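Local coordinates for BH1408 protein (Bacillus halodurans, PDB 4E0A) that probably acts as an N-acetyltransferase of the GNAT family, at residues G67-I72 against D93-E98; M1-A6 against L57-E62; K87-S92 against H120-I125; E23-E28 against Y130-R135. The protein carries 1 engineered substitution. All blocks are in the same frame, centred on the assembly; numbering follows the deposited sequence.

In the fold
Interactions 1, 2 and 3 lie in one mixed beta sheet, ordered 2-5, 54-62, 65-77, 86-96, 124-130. Interaction 2 closes the N-terminal edge, interaction 1 pairs central strands, and interaction 3 joins strand 86-96 to strand 124-130. The centres of interactions 1 and 2 are about 10 Å apart, those of 1 and 3 about 17 Å. At the surface, interaction 4 ties helix 11-28 to the C-terminal end of strand 124-130 and the turn after it, about 24 Å from interaction 3 between centres. Along the chain, 2 closes before 1 and 3 open; the segments of 1 and 3 alternate, and both fall between those of 4. Interactions 3 and 4 touch the second subunit.

Interaction 1 (G67-I72 against D93-E98); sequences GAYSVI and DLCVDE. With PO4 (phosphate ion), chain E.
The Y69 side chain has CG set between its backbone N and carbonyl carbon (chi1 83°), and C95 SG stands beside its own backbone N (chi1 -50°). These torsions bring the sulfur obliquely to the tyrosine ring, with SG 3.5 Å from Y69 CE1. This is a cysteine sulfur-aromatic contact. D93 CB lies 3.8 Å from Y69 OH. V71 lies alongside D93, with V71 CB 3.6 Å from D93 OD1. An alanine at Y69 is likely to open a gap beside C95 SG and D93 CB and leave the sulfur without its aromatic neighbour.

The strands are antiparallel. Y69 and C95 form a hydrogen-bonded pair, with Y69 N to C95 O and C95 N to Y69 O both 2.9 Å. Two donors grip D93 O. S70 OG donates to D93 O in the carbonyl plane at 2.8 Å. V71 N donates to D93 O at 2.9 Å from a tilted position. A phosphate ion, probably from the crystallisation liquor, takes a weak bond from L94 N.

The contact belongs to the hairpin of strands 65-77 and 86-96. Helix 11-28 covers the face of Y69, D93 and C95 through V14, H18 and V21. Helix 105-119 packs on A68 and S70, and strand 54-62 flanks strand 65-77.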
loop_
_atom_site.group_PDB
_atom_site.type_symbol
_atom_site.label_atom_id
_atom_site.label_comp_id
_atom_site.label_asym_id
_atom_site.label_seq_id
_atom_site.Cartn_x
_atom_site.Cartn_y
_atom_site.Cartn_z
ATOM N N GLY A 67 -2.873 -26.302 10.865
ATOM C CA GLY A 67 -1.750 -25.606 11.469
ATOM C C GLY A 67 -1.390 -24.268 10.841
ATOM O O GLY A 67 -0.704 -23.465 11.461
ATOM N N ALA A 68 -1.842 -24.031 9.609
ATOM C CA ALA A 68 -1.513 -22.807 8.889
ATOM C C ALA A 68 -2.416 -22.668 7.677
ATOM O O ALA A 68 -2.937 -23.657 7.172
ATOM C CB ALA A 68 -0.061 -22.845 8.427
ATOM N N TYR A 69 -2.580 -21.449 7.189
ATOM C CA TYR A 69 -3.277 -21.278 5.920
ATOM C C TYR A 69 -2.813 -20.016 5.239
ATOM O O TYR A 69 -2.182 -19.141 5.850
ATOM C CB TYR A 69 -4.794 -21.208 6.112
ATOM C CG TYR A 69 -5.282 -19.829 6.501
ATOM C CD1 TYR A 69 -5.211 -19.403 7.822
ATOM C CD2 TYR A 69 -5.802 -18.947 5.546
ATOM C CE1 TYR A 69 -5.641 -18.128 8.204
ATOM C CE2 TYR A 69 -6.250 -17.651 5.931
ATOM C CZ TYR A 69 -6.153 -17.263 7.262
ATOM O OH TYR A 69 -6.573 -16.006 7.674
ATOM N N SER A 70 -3.151 -19.911 3.966
ATOM C CA SER A 70 -2.838 -18.705 3.223
ATOM C C SER A 70 -3.929 -18.445 2.200
ATOM O O SER A 70 -4.551 -19.387 1.684
ATOM C CB SER A 70 -1.477 -18.834 2.527
ATOM O OG SER A 70 -1.138 -17.615 1.880
ATOM N N VAL A 71 -4.190 -17.163 1.938
ATOM C CA VAL A 71 -5.084 -16.777 0.864
ATOM C C VAL A 71 -4.292 -15.942 -0.128
ATOM O O VAL A 71 -3.622 -14.994 0.265
ATOM C CB VAL A 71 -6.248 -15.915 1.379
ATOM C CG1 VAL A 71 -7.149 -15.507 0.207
ATOM C CG2 VAL A 71 -7.039 -16.670 2.442
ATOM N N ILE A 72 -4.358 -16.300 -1.408
ATOM C CA ILE A 72 -3.588 -15.595 -2.426
ATOM C C ILE A 72 -4.514 -15.252 -3.581
ATOM O O ILE A 72 -5.568 -15.868 -3.741
ATOM C CB ILE A 72 -2.377 -16.427 -2.931
ATOM C CG1 ILE A 72 -2.847 -17.628 -3.750
ATOM C CG2 ILE A 72 -1.488 -16.886 -1.763
ATOM C CD1 ILE A 72 -1.732 -18.591 -4.092
ATOM N N ASP A 93 -3.467 -13.108 3.043
ATOM C CA ASP A 93 -3.366 -13.701 4.372
ATOM C C ASP A 93 -2.326 -14.812 4.378
ATOM O O ASP A 93 -2.217 -15.578 3.420
ATOM C CB ASP A 93 -4.717 -14.285 4.801
ATOM C CG ASP A 93 -5.834 -13.251 4.768
ATOM O OD1 ASP A 93 -6.518 -13.130 3.718
ATOM O OD2 ASP A 93 -6.001 -12.541 5.782
ATOM N N LEU A 94 -1.573 -14.910 5.462
ATOM C CA LEU A 94 -0.744 -16.090 5.703
ATOM C C LEU A 94 -0.520 -16.218 7.199
ATOM O O LEU A 94 0.293 -15.484 7.787
ATOM C CB LEU A 94 0.588 -16.023 4.934
ATOM C CG LEU A 94 1.433 -17.303 4.813
ATOM C CD1 LEU A 94 2.433 -17.197 3.676
ATOM C CD2 LEU A 94 2.170 -17.658 6.123
ATOM N N CYS A 95 -1.229 -17.165 7.811
ATOM C CA CYS A 95 -1.203 -17.326 9.256
ATOM C C CYS A 95 -0.712 -18.711 9.649
ATOM O O CYS A 95 -1.162 -19.712 9.097
ATOM C CB CYS A 95 -2.602 -17.115 9.843
ATOM S SG CYS A 95 -3.449 -15.602 9.314
ATOM N N VAL A 96 0.211 -18.759 10.601
ATOM C CA VAL A 96 0.621 -20.012 11.213
ATOM C C VAL A 96 0.149 -19.946 12.661
ATOM O O VAL A 96 0.350 -18.937 13.332
ATOM C CB VAL A 96 2.151 -20.205 11.162
ATOM C CG1 VAL A 96 2.565 -21.473 11.890
ATOM C CG2 VAL A 96 2.651 -20.226 9.708
ATOM N N ASP A 97 -0.519 -21.006 13.110
ATOM C CA ASP A 97 -1.042 -21.111 14.470
ATOM C C ASP A 97 0.076 -20.814 15.462
ATOM O O ASP A 97 1.144 -21.439 15.394
ATOM C CB ASP A 97 -1.564 -22.545 14.677
ATOM C CG ASP A 97 -2.321 -22.735 15.996
ATOM O OD1 ASP A 97 -2.187 -21.914 16.924
ATOM O OD2 ASP A 97 -3.048 -23.747 16.109
ATOM N N GLU A 98 -0.173 -19.863 16.369
ATOM C CA GLU A 98 0.819 -19.421 17.371
ATOM C C GLU A 98 1.613 -20.564 18.017
ATOM O O GLU A 98 2.815 -20.451 18.230
ATOM C CB GLU A 98 0.142 -18.626 18.492
ATOM C CG GLU A 98 -0.380 -17.273 18.096
ATOM C CD GLU A 98 -1.376 -16.718 19.112
ATOM O OE1 GLU A 98 -1.618 -15.493 19.107
ATOM O OE2 GLU A 98 -1.921 -17.513 19.913
HETATM P P PO4 E . 0.096 -11.057 4.865
HETATM O O1 PO4 E . -1.118 -11.672 5.517
HETATM O O2 PO4 E . 1.243 -10.974 5.849
HETATM O O3 PO4 E . 0.515 -11.905 3.693
HETATM O O4 PO4 E . -0.264 -9.677 4.368
#

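Interaction 2 (M1-A6 against L57-E62); sequences MIIREA and LVFVDE
Strand 2-5 is the N-terminal edge of the sheet and pairs antiparallel with strand 54-62. I2 with V60 and R4 with V58 are hydrogen-bonded pairs. V60 N reaches I2 O at 2.9 Å, and V58 N reaches R4 O at 2.9 Å with an N-H...O angle of 173°.

On the face of I3 and F59, the phenylalanine is met at its edge from two directions. I3 CG1 lies 3.9 Å from F59 CD2. M1 is a selenomethionine bent at chi3 (-79°), which carries its CE to 3.7 Å from F59 CE2. The selenium also lies at the ring edge, a Met-aromatic type of contact.

On the face of R4 and V58, the R4 side chain crosses that of V58 obliquely. V58 CG2 sits over one face of the guanidinium, 3.5 Å from R4 NH1. That same NH1 donates to E5 O at 3.0 Å and also forms a salt bridge with D10, which probably limits its rotation. V60 CG2 approaches R4 NH2 obliquely.

Helix 105-119 packs on M1, I3, L57 and F59. A short first strand running antiparallel to the second is characteristic of the GNAT fold.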
loop_
_atom_site.group_PDB
_atom_site.type_symbol
_atom_site.label_atom_id
_atom_site.label_comp_id
_atom_site.label_asym_id
_atom_site.label_seq_id
_atom_site.Cartn_x
_atom_site.Cartn_y
_atom_site.Cartn_z
HETATM N N MSE A 1 2.015 -35.239 7.270
HETATM C CA MSE A 1 1.654 -33.838 7.048
HETATM C C MSE A 1 1.345 -33.616 5.580
HETATM O O MSE A 1 1.890 -34.313 4.722
HETATM C CB MSE A 1 2.801 -32.913 7.461
HETATM C CG MSE A 1 4.173 -33.405 7.026
HETATM SE SE MSE A 1 5.478 -31.948 6.832
HETATM C CE MSE A 1 4.880 -31.322 5.074
ATOM N N ILE A 2 0.456 -32.666 5.288
ATOM C CA ILE A 2 0.136 -32.331 3.904
ATOM C C ILE A 2 -0.196 -30.849 3.748
ATOM O O ILE A 2 -0.649 -30.197 4.693
ATOM C CB ILE A 2 -1.084 -33.132 3.357
ATOM C CG1 ILE A 2 -2.357 -32.768 4.113
ATOM C CG2 ILE A 2 -0.864 -34.651 3.392
ATOM C CD1 ILE A 2 -3.584 -33.379 3.512
ATOM N N ILE A 3 0.049 -30.336 2.547
ATOM C CA ILE A 3 -0.517 -29.078 2.083
ATOM C C ILE A 3 -1.553 -29.393 0.996
ATOM O O ILE A 3 -1.303 -30.189 0.093
ATOM C CB ILE A 3 0.583 -28.125 1.540
ATOM C CG1 ILE A 3 1.526 -27.733 2.681
ATOM C CG2 ILE A 3 -0.031 -26.871 0.891
ATOM C CD1 ILE A 3 2.672 -26.831 2.257
ATOM N N ARG A 4 -2.730 -28.788 1.105
ATOM C CA ARG A 4 -3.792 -28.989 0.124
ATOM C C ARG A 4 -4.589 -27.703 0.020
ATOM O O ARG A 4 -4.460 -26.826 0.861
ATOM C CB ARG A 4 -4.722 -30.135 0.540
ATOM C CG ARG A 4 -5.326 -29.985 1.931
ATOM C CD ARG A 4 -6.563 -30.873 2.082
ATOM N NE ARG A 4 -7.132 -30.820 3.429
ATOM C CZ ARG A 4 -7.987 -29.892 3.850
ATOM N NH1 ARG A 4 -8.368 -28.921 3.034
ATOM N NH2 ARG A 4 -8.453 -29.925 5.098
ATOM N N GLU A 5 -5.416 -27.588 -1.009
ATOM C CA GLU A 5 -6.345 -26.479 -1.064
ATOM C C GLU A 5 -7.404 -26.657 0.001
ATOM O O GLU A 5 -7.740 -27.773 0.380
ATOM C CB GLU A 5 -6.971 -26.335 -2.457
ATOM C CG GLU A 5 -5.963 -25.912 -3.518
ATOM C CD GLU A 5 -6.613 -25.253 -4.728
ATOM O OE1 GLU A 5 -7.851 -25.334 -4.874
ATOM O OE2 GLU A 5 -5.879 -24.646 -5.533
ATOM N N ALA A 6 -7.905 -25.536 0.504
ATOM C CA ALA A 6 -8.943 -25.549 1.516
ATOM C C ALA A 6 -10.264 -26.048 0.942
ATOM O O ALA A 6 -10.488 -26.049 -0.278
ATOM C CB ALA A 6 -9.126 -24.146 2.096
ATOM N N LEU A 57 -4.870 -22.126 0.663
ATOM C CA LEU A 57 -4.021 -23.292 0.960
ATOM C C LEU A 57 -4.025 -23.548 2.456
ATOM O O LEU A 57 -4.017 -22.602 3.229
ATOM C CB LEU A 57 -2.588 -23.000 0.533
ATOM C CG LEU A 57 -2.377 -22.819 -0.966
ATOM C CD1 LEU A 57 -1.019 -22.161 -1.244
ATOM C CD2 LEU A 57 -2.474 -24.175 -1.650
ATOM N N VAL A 58 -4.047 -24.815 2.871
ATOM C CA VAL A 58 -3.950 -25.141 4.294
ATOM C C VAL A 58 -2.888 -26.197 4.533
ATOM O O VAL A 58 -2.648 -27.057 3.686
ATOM C CB VAL A 58 -5.288 -25.665 4.908
ATOM C CG1 VAL A 58 -6.375 -24.588 4.886
ATOM C CG2 VAL A 58 -5.756 -26.942 4.199
ATOM N N PHE A 59 -2.240 -26.099 5.686
ATOM C CA PHE A 59 -1.303 -27.100 6.144
ATOM C C PHE A 59 -2.016 -27.924 7.212
ATOM O O PHE A 59 -2.540 -27.367 8.181
ATOM C CB PHE A 59 -0.064 -26.440 6.762
ATOM C CG PHE A 59 0.918 -27.432 7.323
ATOM C CD1 PHE A 59 0.873 -27.790 8.660
ATOM C CD2 PHE A 59 1.872 -28.024 6.505
ATOM C CE1 PHE A 59 1.764 -28.715 9.171
ATOM C CE2 PHE A 59 2.764 -28.940 7.014
ATOM C CZ PHE A 59 2.711 -29.281 8.352
ATOM N N VAL A 60 -2.052 -29.244 7.037
ATOM C CA VAL A 60 -2.716 -30.123 8.001
ATOM C C VAL A 60 -1.703 -31.086 8.586
ATOM O O VAL A 60 -1.031 -31.808 7.847
ATOM C CB VAL A 60 -3.852 -30.963 7.362
ATOM C CG1 VAL A 60 -4.507 -31.822 8.413
ATOM C CG2 VAL A 60 -4.869 -30.077 6.667
ATOM N N ASP A 61 -1.590 -31.100 9.911
ATOM C CA ASP A 61 -0.586 -31.924 10.579
ATOM C C ASP A 61 -1.214 -32.836 11.621
ATOM O O ASP A 61 -0.592 -33.802 12.071
ATOM C CB ASP A 61 0.462 -31.036 11.257
ATOM C CG ASP A 61 1.837 -31.684 11.304
ATOM O OD1 ASP A 61 2.048 -32.712 10.617
ATOM O OD2 ASP A 61 2.714 -31.158 12.019
ATOM N N GLU A 62 -2.438 -32.510 12.018
ATOM C CA GLU A 62 -3.133 -33.274 13.043
ATOM C C GLU A 62 -4.609 -33.405 12.733
ATOM O O GLU A 62 -5.192 -32.523 12.100
ATOM C CB GLU A 62 -2.941 -32.640 14.421
ATOM C CG GLU A 62 -2.223 -33.553 15.395
ATOM C CD GLU A 62 -2.266 -35.009 14.955
ATOM O OE1 GLU A 62 -1.282 -35.483 14.339
ATOM O OE2 GLU A 62 -3.282 -35.679 15.222
#

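Interaction 3 (K87-S92 against H120-I125); sequences KTVYIS and HQVDAI
K87 reaches H120 with a fully extended side chain. Its CG lies anti to the backbone N (chi1 -171°), and the torsions beyond stay near 180°. This carries NZ to 2.9 Å from H120 O, which it meets in the carbonyl plane. H120 is the first residue past helix 105-119, and Q121, with positive phi, is the C-prime residue of a Schellman motif there. The ammonium thus holds a carbonyl at the helix end.

The K87 backbone is gripped as well. D123 CG stands beside its own backbone N (chi1 -62°), and OD2 accepts from K87 N at 2.8 Å, met nearly along its C-O axis. D123 N returns a bond to K87 O at 2.7 Å. An alanine in place of K87 would probably leave H120 O without this ammonium partner.

Farther along the strands, apolar branches meet. The V89 and V122 side chains lie at a slant to each other, with V89 CG2 3.8 Å from V122 CG1, and I91 CD1 meets I125 CG2 at 3.6 Å. V89 N donates to A124 O at 3.0 Å.

The contact closes the beta-alpha-beta unit of strand 86-96, helix 105-119 and strand 124-130. Y116 of that helix packs on V89, F110 and I113 on I91, and I114 on I125. Strand 65-77 flanks strand 86-96, while A124 and I125 pair with an antiparallel strand of the second subunit.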
loop_
_atom_site.group_PDB
_atom_site.type_symbol
_atom_site.label_atom_id
_atom_site.label_comp_id
_atom_site.label_asym_id
_atom_site.label_seq_id
_atom_site.Cartn_x
_atom_site.Cartn_y
_atom_site.Cartn_z
ATOM N N LYS A 87 1.627 -8.634 -13.713
ATOM C CA LYS A 87 0.942 -9.826 -13.222
ATOM C C LYS A 87 1.635 -10.288 -11.942
ATOM O O LYS A 87 2.843 -10.539 -11.929
ATOM C CB LYS A 87 0.974 -10.925 -14.295
ATOM C CG LYS A 87 0.102 -12.140 -13.983
ATOM C CD LYS A 87 0.141 -13.169 -15.119
ATOM C CE LYS A 87 -0.879 -14.281 -14.866
ATOM N NZ LYS A 87 -0.851 -15.316 -15.937
ATOM N N THR A 88 0.886 -10.371 -10.850
ATOM C CA THR A 88 1.481 -10.802 -9.592
ATOM C C THR A 88 0.610 -11.803 -8.857
ATOM O O THR A 88 -0.576 -11.982 -9.173
ATOM C CB THR A 88 1.710 -9.612 -8.612
ATOM O OG1 THR A 88 0.485 -8.892 -8.425
ATOM C CG2 THR A 88 2.797 -8.661 -9.130
ATOM N N VAL A 89 1.207 -12.443 -7.863
ATOM C CA VAL A 89 0.428 -13.137 -6.845
ATOM C C VAL A 89 0.420 -12.246 -5.618
ATOM O O VAL A 89 1.481 -11.842 -5.140
ATOM C CB VAL A 89 1.052 -14.488 -6.467
ATOM C CG1 VAL A 89 0.353 -15.061 -5.237
ATOM C CG2 VAL A 89 0.968 -15.454 -7.626
ATOM N N TYR A 90 -0.765 -11.930 -5.107
ATOM C CA TYR A 90 -0.852 -11.113 -3.905
ATOM C C TYR A 90 -1.305 -11.967 -2.735
ATOM O O TYR A 90 -2.372 -12.594 -2.781
ATOM C CB TYR A 90 -1.820 -9.957 -4.092
ATOM C CG TYR A 90 -1.883 -9.040 -2.889
ATOM C CD1 TYR A 90 -0.861 -8.133 -2.634
ATOM C CD2 TYR A 90 -2.958 -9.088 -1.994
ATOM C CE1 TYR A 90 -0.913 -7.281 -1.529
ATOM C CE2 TYR A 90 -3.003 -8.250 -0.881
ATOM C CZ TYR A 90 -1.980 -7.344 -0.665
ATOM O OH TYR A 90 -2.020 -6.497 0.428
ATOM N N ILE A 91 -0.478 -12.015 -1.700
ATOM C CA ILE A 91 -0.814 -12.780 -0.510
ATOM C C ILE A 91 -1.597 -11.872 0.435
ATOM O O ILE A 91 -1.022 -10.976 1.046
ATOM C CB ILE A 91 0.451 -13.280 0.209
ATOM C CG1 ILE A 91 1.302 -14.158 -0.728
ATOM C CG2 ILE A 91 0.064 -14.034 1.467
ATOM C CD1 ILE A 91 2.635 -14.551 -0.123
ATOM N N SER A 92 -2.900 -12.106 0.551
ATOM C CA SER A 92 -3.752 -11.304 1.429
ATOM C C SER A 92 -3.748 -11.819 2.871
ATOM O O SER A 92 -3.965 -11.058 3.810
ATOM C CB SER A 92 -5.181 -11.239 0.877
ATOM O OG SER A 92 -5.769 -12.526 0.857
ATOM N N HIS A 120 1.877 -19.787 -12.972
ATOM C CA HIS A 120 1.098 -18.764 -13.662
ATOM C C HIS A 120 1.962 -17.667 -14.285
ATOM O O HIS A 120 1.451 -16.632 -14.729
ATOM C CB HIS A 120 0.029 -18.191 -12.728
ATOM C CG HIS A 120 -1.041 -19.179 -12.392
ATOM N ND1 HIS A 120 -0.849 -20.200 -11.486
ATOM C CD2 HIS A 120 -2.292 -19.341 -12.884
ATOM C CE1 HIS A 120 -1.947 -20.931 -11.412
ATOM N NE2 HIS A 120 -2.837 -20.433 -12.251
ATOM N N GLN A 121 3.269 -17.917 -14.317
ATOM C CA GLN A 121 4.245 -17.005 -14.911
ATOM C C GLN A 121 4.101 -15.551 -14.469
ATOM O O GLN A 121 4.165 -14.623 -15.284
ATOM C CB GLN A 121 4.206 -17.113 -16.438
ATOM C CG GLN A 121 4.667 -18.462 -16.942
ATOM C CD GLN A 121 4.898 -18.467 -18.431
ATOM O OE1 GLN A 121 3.957 -18.343 -19.217
ATOM N NE2 GLN A 121 6.160 -18.598 -18.835
ATOM N N VAL A 122 3.916 -15.355 -13.168
ATOM C CA VAL A 122 3.771 -14.010 -12.634
ATOM C C VAL A 122 5.114 -13.313 -12.530
ATOM O O VAL A 122 6.167 -13.956 -12.484
ATOM C CB VAL A 122 3.105 -14.027 -11.257
ATOM C CG1 VAL A 122 1.854 -14.897 -11.319
ATOM C CG2 VAL A 122 4.087 -14.562 -10.213
ATOM N N ASP A 123 5.061 -11.990 -12.491
ATOM C CA ASP A 123 6.250 -11.170 -12.357
ATOM C C ASP A 123 6.794 -11.227 -10.945
ATOM O O ASP A 123 7.999 -11.115 -10.731
ATOM C CB ASP A 123 5.924 -9.715 -12.703
ATOM C CG ASP A 123 5.452 -9.545 -14.134
ATOM O OD1 ASP A 123 6.245 -9.820 -15.054
ATOM O OD2 ASP A 123 4.302 -9.107 -14.342
ATOM N N ALA A 124 5.910 -11.389 -9.966
ATOM C CA ALA A 124 6.366 -11.259 -8.591
ATOM C C ALA A 124 5.308 -11.732 -7.606
ATOM O O ALA A 124 4.124 -11.819 -7.946
ATOM C CB ALA A 124 6.730 -9.788 -8.303
ATOM N N ILE A 125 5.745 -12.038 -6.390
ATOM C CA ILE A 125 4.819 -12.237 -5.280
ATOM C C ILE A 125 4.858 -10.952 -4.473
ATOM O O ILE A 125 5.937 -10.404 -4.248
ATOM C CB ILE A 125 5.256 -13.394 -4.389
ATOM C CG1 ILE A 125 5.240 -14.697 -5.198
ATOM C CG2 ILE A 125 4.347 -13.507 -3.166
ATOM C CD1 ILE A 125 5.830 -15.862 -4.460
#

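Interaction 4 (E23-E28 against Y130-R135); sequences EAHVKE and YDFNDR
One water is gripped by three groups and bridges H25 to Y130 and N133. H25 NE2 lies 2.7 Å from the water oxygen, which sits in the ring plane. Y130 N donates to the water oxygen at 2.9 Å, and N133 ND2 donates to the water oxygen at 3.0 Å. H25 ND1 bonds to V21 O, so both ring nitrogens have partners.

F132 CG sits between its backbone N and carbonyl carbon (chi1 74°), which turns the ring toward H25 and E28. F132 presents its edge to the face of H25, with planes at 75°. F132 CZ is 3.4 Å from H25 CD2. F132, H25 and Y130 form an aromatic cluster that joins helix 11-28 to the type I turn Y130-N133. N133 is the N-cap of helix 134-142, its OD1 taking A136 N.

E28 CB stands 3.7 Å from the F132 ring centroid, a CH-pi contact over one face. N133 CB lies off-centre over the opposite face. F33 meets both H25 and Y130 edge-to-face.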
loop_
_atom_site.group_PDB
_atom_site.type_symbol
_atom_site.label_atom_id
_atom_site.label_comp_id
_atom_site.label_asym_id
_atom_site.label_seq_id
_atom_site.Cartn_x
_atom_site.Cartn_y
_atom_site.Cartn_z
ATOM N N GLU A 23 -6.283 -10.174 16.263
ATOM C CA GLU A 23 -6.146 -9.644 17.612
ATOM C C GLU A 23 -4.768 -9.004 17.876
ATOM O O GLU A 23 -4.675 -8.013 18.599
ATOM C CB GLU A 23 -6.487 -10.706 18.661
ATOM C CG GLU A 23 -7.980 -10.799 18.947
ATOM C CD GLU A 23 -8.523 -9.522 19.606
ATOM O OE1 GLU A 23 -8.016 -9.141 20.688
ATOM O OE2 GLU A 23 -9.448 -8.896 19.038
ATOM N N ALA A 24 -3.711 -9.563 17.292
ATOM C CA ALA A 24 -2.381 -8.965 17.425
ATOM C C ALA A 24 -2.404 -7.558 16.857
ATOM O O ALA A 24 -1.848 -6.629 17.436
ATOM C CB ALA A 24 -1.334 -9.806 16.707
ATOM N N HIS A 25 -3.085 -7.405 15.729
ATOM C CA HIS A 25 -3.155 -6.126 15.044
ATOM C C HIS A 25 -4.038 -5.151 15.829
ATOM O O HIS A 25 -3.727 -3.962 15.926
ATOM C CB HIS A 25 -3.633 -6.318 13.588
ATOM C CG HIS A 25 -2.565 -6.848 12.669
ATOM N ND1 HIS A 25 -2.141 -8.160 12.693
ATOM C CD2 HIS A 25 -1.822 -6.232 11.714
ATOM C CE1 HIS A 25 -1.191 -8.333 11.785
ATOM N NE2 HIS A 25 -0.969 -7.175 11.188
ATOM N N VAL A 26 -5.123 -5.654 16.408
ATOM C CA VAL A 26 -5.969 -4.819 17.267
ATOM C C VAL A 26 -5.167 -4.304 18.466
ATOM O O VAL A 26 -5.267 -3.139 18.843
ATOM C CB VAL A 26 -7.223 -5.573 17.746
ATOM C CG1 VAL A 26 -7.932 -4.808 18.872
ATOM C CG2 VAL A 26 -8.159 -5.811 16.569
ATOM N N LYS A 27 -4.346 -5.178 19.035
ATOM C CA LYS A 27 -3.525 -4.838 20.186
ATOM C C LYS A 27 -2.567 -3.690 19.872
ATOM O O LYS A 27 -2.439 -2.741 20.655
ATOM C CB LYS A 27 -2.746 -6.079 20.623
ATOM C CG LYS A 27 -2.077 -5.991 21.986
ATOM C CD LYS A 27 -1.705 -7.393 22.474
ATOM C CE LYS A 27 -0.886 -7.349 23.753
ATOM N NZ LYS A 27 0.372 -6.571 23.575
ATOM N N GLU A 28 -1.895 -3.770 18.724
ATOM C CA GLU A 28 -0.828 -2.818 18.394
ATOM C C GLU A 28 -1.299 -1.578 17.631
ATOM O O GLU A 28 -0.684 -0.512 17.720
ATOM C CB GLU A 28 0.264 -3.508 17.570
ATOM C CG GLU A 28 0.899 -4.703 18.248
ATOM C CD GLU A 28 1.619 -4.334 19.524
ATOM O OE1 GLU A 28 2.184 -3.223 19.596
ATOM O OE2 GLU A 28 1.610 -5.156 20.463
ATOM N N TYR A 130 2.283 -4.749 8.287
ATOM C CA TYR A 130 2.317 -3.575 9.160
ATOM C C TYR A 130 3.655 -3.394 9.859
ATOM O O TYR A 130 4.311 -4.370 10.227
ATOM C CB TYR A 130 1.143 -3.588 10.148
ATOM C CG TYR A 130 -0.101 -3.090 9.472
ATOM C CD1 TYR A 130 -0.843 -3.926 8.656
ATOM C CD2 TYR A 130 -0.483 -1.754 9.578
ATOM C CE1 TYR A 130 -1.953 -3.472 8.000
ATOM C CE2 TYR A 130 -1.603 -1.287 8.927
ATOM C CZ TYR A 130 -2.335 -2.157 8.133
ATOM O OH TYR A 130 -3.460 -1.721 7.466
ATOM N N ASP A 131 4.048 -2.132 10.030
ATOM C CA ASP A 131 5.389 -1.769 10.500
ATOM C C ASP A 131 5.738 -2.375 11.862
ATOM O O ASP A 131 6.887 -2.726 12.112
ATOM C CB ASP A 131 5.523 -0.232 10.532
ATOM C CG ASP A 131 6.853 0.249 11.105
ATOM O OD1 ASP A 131 7.905 -0.008 10.484
ATOM O OD2 ASP A 131 6.845 0.918 12.170
ATOM N N PHE A 132 4.746 -2.517 12.738
ATOM C CA PHE A 132 5.004 -3.066 14.075
ATOM C C PHE A 132 5.358 -4.561 14.054
ATOM O O PHE A 132 5.882 -5.095 15.039
ATOM C CB PHE A 132 3.778 -2.878 14.970
ATOM C CG PHE A 132 2.625 -3.811 14.634
ATOM C CD1 PHE A 132 1.625 -3.415 13.764
ATOM C CD2 PHE A 132 2.557 -5.080 15.187
ATOM C CE1 PHE A 132 0.577 -4.264 13.461
ATOM C CE2 PHE A 132 1.518 -5.932 14.885
ATOM C CZ PHE A 132 0.527 -5.528 14.029
ATOM N N ASN A 133 5.036 -5.226 12.947
ATOM C CA ASN A 133 5.009 -6.688 12.885
ATOM C C ASN A 133 6.401 -7.252 12.588
ATOM O O ASN A 133 6.681 -7.721 11.477
ATOM C CB ASN A 133 3.984 -7.131 11.833
ATOM C CG ASN A 133 3.615 -8.596 11.931
ATOM O OD1 ASN A 133 4.241 -9.366 12.658
ATOM N ND2 ASN A 133 2.591 -8.993 11.173
ATOM N N ASP A 134 7.265 -7.208 13.596
ATOM C CA ASP A 134 8.656 -7.608 13.430
ATOM C C ASP A 134 8.770 -9.088 13.104
ATOM O O ASP A 134 9.599 -9.493 12.290
ATOM C CB ASP A 134 9.450 -7.299 14.694
ATOM C CG ASP A 134 9.986 -5.878 14.713
ATOM O OD1 ASP A 134 10.140 -5.281 13.630
ATOM O OD2 ASP A 134 10.268 -5.363 15.811
ATOM N N ARG A 135 7.917 -9.895 13.724
ATOM C CA ARG A 135 7.958 -11.327 13.491
ATOM C C ARG A 135 7.707 -11.660 12.015
ATOM O O ARG A 135 8.453 -12.438 11.408
ATOM C CB ARG A 135 6.980 -12.058 14.417
ATOM C CG ARG A 135 7.086 -13.565 14.333
ATOM C CD ARG A 135 5.879 -14.239 14.965
ATOM N NE ARG A 135 4.634 -13.802 14.333
ATOM C CZ ARG A 135 4.192 -14.242 13.158
ATOM N NH1 ARG A 135 4.898 -15.136 12.471
ATOM N NH2 ARG A 135 3.046 -13.783 12.661
HETATM O O HOH W 1 1.086 -7.116 9.465
#